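Local coordinates for extracellular haem-binding protein (Streptomyces reticuli, PDB 3FPW) that binds and degrades haem outside the cell and, as an oligomer, interacts with its cognate two-component sensor kinase, at residues A[63-68]-A[90-95]. Sequence-based numbering, arbitrary orientation.
Sequences THLTLE and VAVVDR
His-64 gives its ND1 hydrogen to OD1 of Asp-94 over 2.8 Å, and the bond is nearly straight, at 165°. The carboxylate oxygen lies at the rim of the imidazole, close to the ring plane, and is met on its syn side; ring and carboxylate planes are turned 33° apart. An imidazole suits this place because it can donate through ND1 to Asp-94 while NE2 bonds Ser-62 OG. Asp-94 reaches across because its CG stands anti to the backbone N (chi1 -163°), and a short acidic side chain suits the end of strand 89-94, where OD2 also accepts from the backbone N of Asn-96. The apolar, buried part is small: CD1 of Leu-65 rests 4.2 Å from CG1 of Val-92, branched ends suited to a buried contact, and helix 67-83 covers the same valine through Ala-70 and Ala-74. Around the carboxylate, by contrast, two waters link Asp-94 to the backbone of strand 59-65. One donates to Asp-94 OD2 and, at 2.8 Å, to the carbonyl O of Thr-63; the second takes the N-H of Leu-65 at 2.9 Å and donates to Asp-94 OD1 at 2.7 Å. An alanine in place of Asp-94 would remove both oxygens, and the ND1 hydrogen of His-64 would probably be left without its acceptor and each water without one hold. The arrangement is a histidine–carboxylate hydrogen bond joining strand 59-65 to the antiparallel sheet of this HbpS-like domain, beside an interface where residues 63-65 pair antiparallel with a strand of a second subunit.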
ATOM      1  N   THR A  63      28.018   9.570  -8.374  1.00 17.55           N
ATOM      2  CA  THR A  63      28.332  10.743  -7.556  1.00 17.73           C
ATOM      3  C   THR A  63      27.087  11.215  -6.808  1.00 16.88           C
ATOM      4  O   THR A  63      25.966  11.147  -7.333  1.00 17.15           O
ATOM      5  CB  THR A  63      28.864  11.883  -8.438  1.00 17.77           C
ATOM      6  OG1 THR A  63      30.072  11.446  -9.085  1.00 19.42           O
ATOM      7  CG2 THR A  63      29.141  13.158  -7.607  1.00 19.08           C
ATOM      8  N   HIS A  64      27.293  11.654  -5.575  1.00 16.31           N
ATOM      9  CA  HIS A  64      26.203  12.080  -4.681  1.00 16.40           C
ATOM     10  C   HIS A  64      26.566  13.309  -3.884  1.00 15.85           C
ATOM     11  O   HIS A  64      27.751  13.547  -3.612  1.00 16.72           O
ATOM     12  CB  HIS A  64      25.986  10.965  -3.672  1.00 16.62           C
ATOM     13  CG  HIS A  64      25.754   9.654  -4.330  1.00 17.21           C
ATOM     14  ND1 HIS A  64      24.495   9.234  -4.693  1.00 17.79           N
ATOM     15  CD2 HIS A  64      26.619   8.712  -4.778  1.00 19.33           C
ATOM     16  CE1 HIS A  64      24.592   8.063  -5.303  1.00 20.46           C
ATOM     17  NE2 HIS A  64      25.871   7.731  -5.370  1.00 21.22           N
ATOM     18  N   LEU A  65      25.552  14.063  -3.475  1.00 15.52           N
ATOM     19  CA  LEU A  65      25.726  15.010  -2.380  1.00 15.82           C
ATOM     20  C   LEU A  65      26.039  14.217  -1.121  1.00 16.02           C
ATOM     21  O   LEU A  65      25.464  13.137  -0.873  1.00 16.74           O
ATOM     22  CB  LEU A  65      24.451  15.830  -2.139  1.00 16.13           C
ATOM     23  CG  LEU A  65      23.928  16.752  -3.221  1.00 16.60           C
ATOM     24  CD1 LEU A  65      22.731  17.525  -2.689  1.00 16.33           C
ATOM     25  CD2 LEU A  65      25.028  17.695  -3.656  1.00 17.19           C
ATOM     26  N   THR A  66      26.958  14.745  -0.314  1.00 16.14           N
ATOM     27  CA  THR A  66      27.147  14.230   1.020  1.00 16.49           C
ATOM     28  C   THR A  66      25.930  14.587   1.859  1.00 15.73           C
ATOM     29  O   THR A  66      25.199  15.542   1.546  1.00 14.85           O
ATOM     30  CB  THR A  66      28.390  14.866   1.668  1.00 16.13           C
ATOM     31  OG1 THR A  66      28.205  16.281   1.789  1.00 16.68           O
ATOM     32  CG2 THR A  66      29.662  14.561   0.832  1.00 17.54           C
ATOM     33  N   LEU A  67      25.683  13.819   2.916  1.00 16.14           N
ATOM     34  CA  LEU A  67      24.649  14.227   3.872  1.00 16.27           C
ATOM     35  C   LEU A  67      24.859  15.664   4.342  1.00 16.44           C
ATOM     36  O   LEU A  67      23.896  16.436   4.431  1.00 16.35           O
ATOM     37  CB  LEU A  67      24.578  13.288   5.067  1.00 15.48           C
ATOM     38  CG  LEU A  67      23.503  13.714   6.088  1.00 14.76           C
ATOM     39  CD1 LEU A  67      22.083  13.797   5.471  1.00 13.58           C
ATOM     40  CD2 LEU A  67      23.507  12.769   7.267  1.00 15.84           C
ATOM     41  N   GLU A  68      26.106  16.031   4.636  1.00 16.81           N
ATOM     42  CA  GLU A  68      26.404  17.401   5.062  1.00 17.04           C
ATOM     43  C   GLU A  68      25.881  18.439   4.045  1.00 16.43           C
ATOM     44  O   GLU A  68      25.237  19.436   4.431  1.00 15.31           O
ATOM     45  CB  GLU A  68      27.918  17.567   5.300  1.00 18.57           C
ATOM     46  CG  GLU A  68      28.328  18.988   5.680  1.00 22.86           C
ATOM     47  CD  GLU A  68      29.842  19.173   5.809  1.00 29.90           C
ATOM     48  OE1 GLU A  68      30.249  20.197   6.400  1.00 33.07           O
ATOM     49  OE2 GLU A  68      30.627  18.320   5.307  1.00 32.28           O
ATOM     50  N   VAL A  90      10.658  20.539   3.334  1.00 13.26           N
ATOM     51  CA  VAL A  90      11.728  20.495   2.345  1.00 13.90           C
ATOM     52  C   VAL A  90      12.266  19.073   2.289  1.00 13.63           C
ATOM     53  O   VAL A  90      12.427  18.411   3.318  1.00 14.66           O
ATOM     54  CB  VAL A  90      12.875  21.491   2.694  1.00 13.52           C
ATOM     55  CG1 VAL A  90      13.967  21.456   1.625  1.00 15.64           C
ATOM     56  CG2 VAL A  90      12.330  22.907   2.810  1.00 12.62           C
ATOM     57  N   ALA A  91      12.520  18.591   1.080  1.00 12.59           N
ATOM     58  CA  ALA A  91      13.135  17.271   0.933  1.00 12.55           C
ATOM     59  C   ALA A  91      14.303  17.355  -0.007  1.00 12.85           C
ATOM     60  O   ALA A  91      14.233  18.073  -1.021  1.00 12.53           O
ATOM     61  CB  ALA A  91      12.137  16.262   0.392  1.00 12.40           C
ATOM     62  N   VAL A  92      15.345  16.560   0.264  1.00 12.54           N
ATOM     63  CA  VAL A  92      16.398  16.382  -0.737  1.00 13.00           C
ATOM     64  C   VAL A  92      16.417  14.903  -1.112  1.00 12.98           C
ATOM     65  O   VAL A  92      16.511  14.040  -0.236  1.00 13.70           O
ATOM     66  CB  VAL A  92      17.782  16.824  -0.204  1.00 13.71           C
ATOM     67  CG1 VAL A  92      18.884  16.594  -1.237  1.00 12.73           C
ATOM     68  CG2 VAL A  92      17.749  18.299   0.260  1.00 13.53           C
ATOM     69  N   VAL A  93      16.279  14.622  -2.405  1.00 12.67           N
ATOM     70  CA  VAL A  93      16.185  13.254  -2.907  1.00 12.61           C
ATOM     71  C   VAL A  93      17.348  12.990  -3.881  1.00 12.73           C
ATOM     72  O   VAL A  93      17.641  13.779  -4.778  1.00 13.21           O
ATOM     73  CB  VAL A  93      14.804  13.009  -3.602  1.00 12.38           C
ATOM     74  CG1 VAL A  93      14.756  11.628  -4.270  1.00 11.66           C
ATOM     75  CG2 VAL A  93      13.648  13.169  -2.597  1.00 12.14           C
ATOM     76  N   ASP A  94      18.043  11.883  -3.676  1.00 13.08           N
ATOM     77  CA  ASP A  94      19.160  11.501  -4.534  1.00 13.38           C
ATOM     78  C   ASP A  94      18.665  11.088  -5.928  1.00 13.58           C
ATOM     79  O   ASP A  94      17.526  10.636  -6.100  1.00 13.45           O
ATOM     80  CB  ASP A  94      19.873  10.293  -3.874  1.00 13.38           C
ATOM     81  CG  ASP A  94      21.275  10.063  -4.425  1.00 13.66           C
ATOM     82  OD1 ASP A  94      22.244  10.530  -3.770  1.00 16.28           O
ATOM     83  OD2 ASP A  94      21.405   9.460  -5.518  1.00 15.42           O
ATOM     84  N   ARG A  95      19.551  11.177  -6.902  1.00 12.69           N
ATOM     85  CA  ARG A  95      19.274  10.691  -8.247  1.00 12.59           C
ATOM     86  C   ARG A  95      18.917   9.201  -8.235  1.00 13.71           C
ATOM     87  O   ARG A  95      18.237   8.691  -9.138  1.00 14.16           O
ATOM     88  CB  ARG A  95      20.500  10.972  -9.136  1.00 12.29           C
ATOM     89  CG  ARG A  95      20.469  10.306 -10.492  1.00 12.83           C
ATOM     90  CD  ARG A  95      19.386  10.809 -11.434  1.00 13.59           C
ATOM     91  NE  ARG A  95      19.558  10.140 -12.738  1.00 15.64           N
ATOM     92  CZ  ARG A  95      18.816  10.401 -13.806  1.00 17.03           C
ATOM     93  NH1 ARG A  95      17.864  11.319 -13.730  1.00 17.00           N
ATOM     94  NH2 ARG A  95      19.020   9.748 -14.959  1.00 16.69           N
TER
HETATM   95  O   HOH W   1      23.435  10.063  -7.545  1.00 29.86           O
HETATM   96  O   HOH W   2      22.895  13.138  -4.069  1.00 16.19           O